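Local coordinates for protein KLLA0E02245p (Kluyveromyces lactis, PDB 4GPS) that removes NAD caps from the 5' end of RNAs and also acts as a decapping enzyme and 5'-3' exoribonuclease that depends on divalent metal, at residues M202-I212 with F381-S392. Residues are numbered along the deposited sequence; the frame is centred on the assembly and turned at random.
Sequences MTVQPDKNILI and FQVLKQNLLLLS
I212 meets the F381 ring at its edge, near the ring plane, with CD1 4.5 Å from CE1; F178 packs edge-to-face with the same ring, and F377 meets it with the planes steeply inclined. The side chain of M202 crosses L388 at about a right angle, its CB 3.9 Å from L388 CD1 and its SD 4.3 Å from L384 CD2, while I210 brings CD1 within 4.3 Å of L388 CD1. Further along, V204 splits its two methyls: CG1, anti to the backbone N (chi1 172°), lies 3.6 Å from S392 OG and also reaches L389 CD2, whereas CG2 sits 3.9 Å from L388 CB. S392 turns its hydroxyl back onto the helix, where OG donates to L389 O at 3.2 Å. With an alanine here, L389 O is likely to lose the hydroxyl bonded to it, and a small gap to open beside V204 CG1. K208 closes the outer end, its backbone O 4.0 Å from L389 CD2. Away from the annotated metal and substrate residues of this RAI1-like nuclease fold, helix 370-393 thus packs its apolar face across the antiparallel hairpin 198-204/210-213; strand 176-181 flanks 210-213, and strand 399-404 borders 198-204, touching L384 and L388 too.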
loop_
_atom_site.group_PDB
_atom_site.type_symbol
_atom_site.label_atom_id
_atom_site.label_comp_id
_atom_site.label_asym_id
_atom_site.label_seq_id
_atom_site.Cartn_x
_atom_site.Cartn_y
_atom_site.Cartn_z
ATOM N N MET A 202 11.165 14.175 1.657
ATOM C CA MET A 202 11.562 13.669 0.362
ATOM C C MET A 202 12.924 14.228 0.100
ATOM O O MET A 202 13.115 15.451 0.084
ATOM C CB MET A 202 10.548 14.087 -0.705
ATOM C CG MET A 202 9.213 13.403 -0.474
ATOM S SD MET A 202 7.931 13.551 -1.733
ATOM C CE MET A 202 8.839 13.283 -3.095
ATOM N N THR A 203 13.875 13.312 -0.063
ATOM C CA THR A 203 15.260 13.663 -0.280
ATOM C C THR A 203 15.720 13.480 -1.719
ATOM O O THR A 203 15.630 12.383 -2.264
ATOM C CB THR A 203 16.206 12.813 0.640
ATOM O OG1 THR A 203 15.898 13.065 2.022
ATOM C CG2 THR A 203 17.672 13.170 0.370
ATOM N N VAL A 204 16.216 14.553 -2.333
ATOM C CA VAL A 204 16.741 14.456 -3.690
ATOM C C VAL A 204 18.182 14.016 -3.517
ATOM O O VAL A 204 19.037 14.811 -3.101
ATOM C CB VAL A 204 16.742 15.813 -4.427
ATOM C CG1 VAL A 204 17.475 15.678 -5.761
ATOM C CG2 VAL A 204 15.318 16.289 -4.656
ATOM N N GLN A 205 18.453 12.750 -3.832
ATOM C CA GLN A 205 19.807 12.223 -3.677
ATOM C C GLN A 205 20.747 12.785 -4.751
ATOM O O GLN A 205 20.312 13.338 -5.757
ATOM C CB GLN A 205 19.790 10.688 -3.747
ATOM C CG GLN A 205 18.674 10.053 -2.926
ATOM C CD GLN A 205 18.641 8.533 -3.036
ATOM O OE1 GLN A 205 18.899 7.962 -4.115
ATOM N NE2 GLN A 205 18.311 7.864 -1.918
ATOM N N PRO A 206 22.060 12.649 -4.542
ATOM C CA PRO A 206 22.992 13.168 -5.550
ATOM C C PRO A 206 22.836 12.527 -6.919
ATOM O O PRO A 206 23.211 13.138 -7.924
ATOM C CB PRO A 206 24.370 12.940 -4.926
ATOM C CG PRO A 206 24.126 11.945 -3.811
ATOM C CD PRO A 206 22.755 12.299 -3.291
ATOM N N ASP A 207 22.277 11.314 -6.979
ATOM C CA ASP A 207 22.069 10.688 -8.280
ATOM C C ASP A 207 20.745 11.164 -8.925
ATOM O O ASP A 207 20.346 10.731 -10.009
ATOM C CB ASP A 207 22.133 9.154 -8.179
ATOM C CG ASP A 207 21.016 8.531 -7.325
ATOM O OD1 ASP A 207 20.129 9.222 -6.744
ATOM O OD2 ASP A 207 21.055 7.288 -7.249
ATOM N N LYS A 208 20.067 12.066 -8.225
ATOM C CA LYS A 208 18.829 12.673 -8.703
ATOM C C LYS A 208 17.558 11.849 -8.537
ATOM O O LYS A 208 16.472 12.281 -8.942
ATOM C CB LYS A 208 19.019 13.143 -10.148
ATOM C CG LYS A 208 20.067 14.271 -10.254
ATOM C CD LYS A 208 19.628 15.488 -9.428
ATOM C CE LYS A 208 20.760 16.479 -9.202
ATOM N NZ LYS A 208 21.771 15.935 -8.221
ATOM N N ASN A 209 17.687 10.662 -7.955
ATOM C CA ASN A 209 16.506 9.864 -7.677
ATOM C C ASN A 209 16.016 10.419 -6.324
ATOM O O ASN A 209 16.775 11.067 -5.616
ATOM C CB ASN A 209 16.873 8.380 -7.628
ATOM C CG ASN A 209 17.060 7.815 -9.008
ATOM O OD1 ASN A 209 17.929 6.959 -9.261
ATOM N ND2 ASN A 209 16.236 8.298 -9.930
ATOM N N ILE A 210 14.757 10.193 -5.987
ATOM C CA ILE A 210 14.181 10.728 -4.759
ATOM C C ILE A 210 13.762 9.679 -3.725
ATOM O O ILE A 210 13.010 8.744 -4.017
ATOM C CB ILE A 210 12.957 11.609 -5.104
ATOM C CG1 ILE A 210 13.392 12.756 -6.021
ATOM C CG2 ILE A 210 12.327 12.160 -3.834
ATOM C CD1 ILE A 210 12.272 13.479 -6.720
ATOM N N LEU A 211 14.235 9.864 -2.499
ATOM C CA LEU A 211 13.910 8.956 -1.416
ATOM C C LEU A 211 12.819 9.560 -0.563
ATOM O O LEU A 211 12.963 10.673 -0.084
ATOM C CB LEU A 211 15.144 8.720 -0.544
ATOM C CG LEU A 211 14.928 7.850 0.694
ATOM C CD1 LEU A 211 14.453 6.475 0.282
ATOM C CD2 LEU A 211 16.238 7.738 1.466
ATOM N N ILE A 212 11.725 8.833 -0.375
ATOM C CA ILE A 212 10.620 9.305 0.463
ATOM C C ILE A 212 10.752 8.666 1.844
ATOM O O ILE A 212 11.106 7.486 1.944
ATOM C CB ILE A 212 9.249 8.883 -0.117
ATOM C CG1 ILE A 212 9.085 9.438 -1.528
ATOM C CG2 ILE A 212 8.121 9.373 0.789
ATOM C CD1 ILE A 212 7.732 9.184 -2.142
ATOM N N PHE A 381 2.598 13.207 -8.592
ATOM C CA PHE A 381 3.954 12.722 -8.740
ATOM C C PHE A 381 4.750 13.527 -9.760
ATOM O O PHE A 381 5.928 13.766 -9.559
ATOM C CB PHE A 381 3.993 11.217 -8.994
ATOM C CG PHE A 381 4.029 10.422 -7.729
ATOM C CD1 PHE A 381 5.225 10.224 -7.061
ATOM C CD2 PHE A 381 2.855 9.913 -7.172
ATOM C CE1 PHE A 381 5.256 9.519 -5.852
ATOM C CE2 PHE A 381 2.873 9.223 -5.985
ATOM C CZ PHE A 381 4.074 9.019 -5.314
ATOM N N GLN A 382 4.089 14.001 -10.811
ATOM C CA GLN A 382 4.761 14.804 -11.818
ATOM C C GLN A 382 5.039 16.163 -11.184
ATOM O O GLN A 382 6.121 16.730 -11.328
ATOM C CB GLN A 382 3.873 14.959 -13.060
ATOM C CG GLN A 382 4.532 15.689 -14.236
ATOM C CD GLN A 382 5.798 14.993 -14.728
ATOM O OE1 GLN A 382 5.933 13.782 -14.599
ATOM N NE2 GLN A 382 6.726 15.763 -15.297
ATOM N N VAL A 383 4.067 16.688 -10.452
ATOM C CA VAL A 383 4.270 17.968 -9.795
ATOM C C VAL A 383 5.444 17.854 -8.787
ATOM O O VAL A 383 6.367 18.687 -8.797
ATOM C CB VAL A 383 2.947 18.424 -9.120
ATOM C CG1 VAL A 383 3.187 19.618 -8.217
ATOM C CG2 VAL A 383 1.910 18.762 -10.206
ATOM N N LEU A 384 5.431 16.815 -7.949
ATOM C CA LEU A 384 6.498 16.599 -6.964
ATOM C C LEU A 384 7.891 16.428 -7.597
ATOM O O LEU A 384 8.882 16.967 -7.093
ATOM C CB LEU A 384 6.204 15.368 -6.100
ATOM C CG LEU A 384 5.080 15.504 -5.085
ATOM C CD1 LEU A 384 4.669 14.148 -4.572
ATOM C CD2 LEU A 384 5.535 16.400 -3.941
ATOM N N LYS A 385 7.965 15.688 -8.700
ATOM C CA LYS A 385 9.247 15.464 -9.350
ATOM C C LYS A 385 9.843 16.745 -9.914
ATOM O O LYS A 385 10.989 17.085 -9.620
ATOM C CB LYS A 385 9.102 14.435 -10.457
ATOM C CG LYS A 385 10.439 13.986 -10.985
ATOM C CD LYS A 385 10.839 14.732 -12.221
ATOM C CE LYS A 385 10.093 14.205 -13.421
ATOM N NZ LYS A 385 10.700 14.752 -14.662
ATOM N N GLN A 386 9.062 17.454 -10.722
ATOM C CA GLN A 386 9.505 18.705 -11.331
ATOM C C GLN A 386 9.939 19.733 -10.285
ATOM O O GLN A 386 10.996 20.361 -10.411
ATOM C CB GLN A 386 8.387 19.303 -12.212
ATOM C CG GLN A 386 8.251 18.623 -13.585
ATOM C CD GLN A 386 9.565 18.633 -14.376
ATOM O OE1 GLN A 386 9.944 19.657 -14.956
ATOM N NE2 GLN A 386 10.279 17.497 -14.378
ATOM N N ASN A 387 9.128 19.878 -9.240
ATOM C CA ASN A 387 9.425 20.838 -8.212
ATOM C C ASN A 387 10.537 20.452 -7.232
ATOM O O ASN A 387 11.325 21.320 -6.812
ATOM C CB ASN A 387 8.127 21.218 -7.492
ATOM C CG ASN A 387 7.275 22.171 -8.322
ATOM O OD1 ASN A 387 7.679 23.297 -8.588
ATOM N ND2 ASN A 387 6.105 21.722 -8.736
ATOM N N LEU A 388 10.646 19.180 -6.860
ATOM C CA LEU A 388 11.743 18.866 -5.947
ATOM C C LEU A 388 13.053 19.008 -6.709
ATOM O O LEU A 388 14.057 19.427 -6.130
ATOM C CB LEU A 388 11.618 17.463 -5.341
ATOM C CG LEU A 388 10.481 17.393 -4.328
ATOM C CD1 LEU A 388 10.101 15.981 -4.057
ATOM C CD2 LEU A 388 10.906 18.076 -3.068
ATOM N N LEU A 389 13.054 18.690 -8.005
ATOM C CA LEU A 389 14.293 18.816 -8.765
ATOM C C LEU A 389 14.639 20.288 -8.963
ATOM O O LEU A 389 15.792 20.682 -8.810
ATOM C CB LEU A 389 14.189 18.125 -10.120
ATOM C CG LEU A 389 14.094 16.606 -10.042
ATOM C CD1 LEU A 389 14.110 16.058 -11.444
ATOM C CD2 LEU A 389 15.247 16.046 -9.211
ATOM N N LEU A 390 13.638 21.098 -9.296
ATOM C CA LEU A 390 13.863 22.510 -9.491
ATOM C C LEU A 390 14.435 23.146 -8.211
ATOM O O LEU A 390 15.460 23.828 -8.255
ATOM C CB LEU A 390 12.557 23.199 -9.880
ATOM C CG LEU A 390 12.707 24.705 -10.093
ATOM C CD1 LEU A 390 13.769 24.910 -11.154
ATOM C CD2 LEU A 390 11.384 25.346 -10.518
ATOM N N LEU A 391 13.780 22.908 -7.074
ATOM C CA LEU A 391 14.232 23.477 -5.804
ATOM C C LEU A 391 15.605 23.005 -5.355
ATOM O O LEU A 391 16.337 23.771 -4.760
ATOM C CB LEU A 391 13.237 23.172 -4.681
ATOM C CG LEU A 391 11.899 23.905 -4.671
ATOM C CD1 LEU A 391 11.068 23.436 -3.505
ATOM C CD2 LEU A 391 12.141 25.398 -4.595
ATOM N N SER A 392 15.960 21.761 -5.658
ATOM C CA SER A 392 17.240 21.210 -5.216
ATOM C C SER A 392 18.482 21.739 -5.928
ATOM O O SER A 392 19.581 21.665 -5.372
ATOM C CB SER A 392 17.226 19.663 -5.269
ATOM O OG SER A 392 17.430 19.152 -6.584
#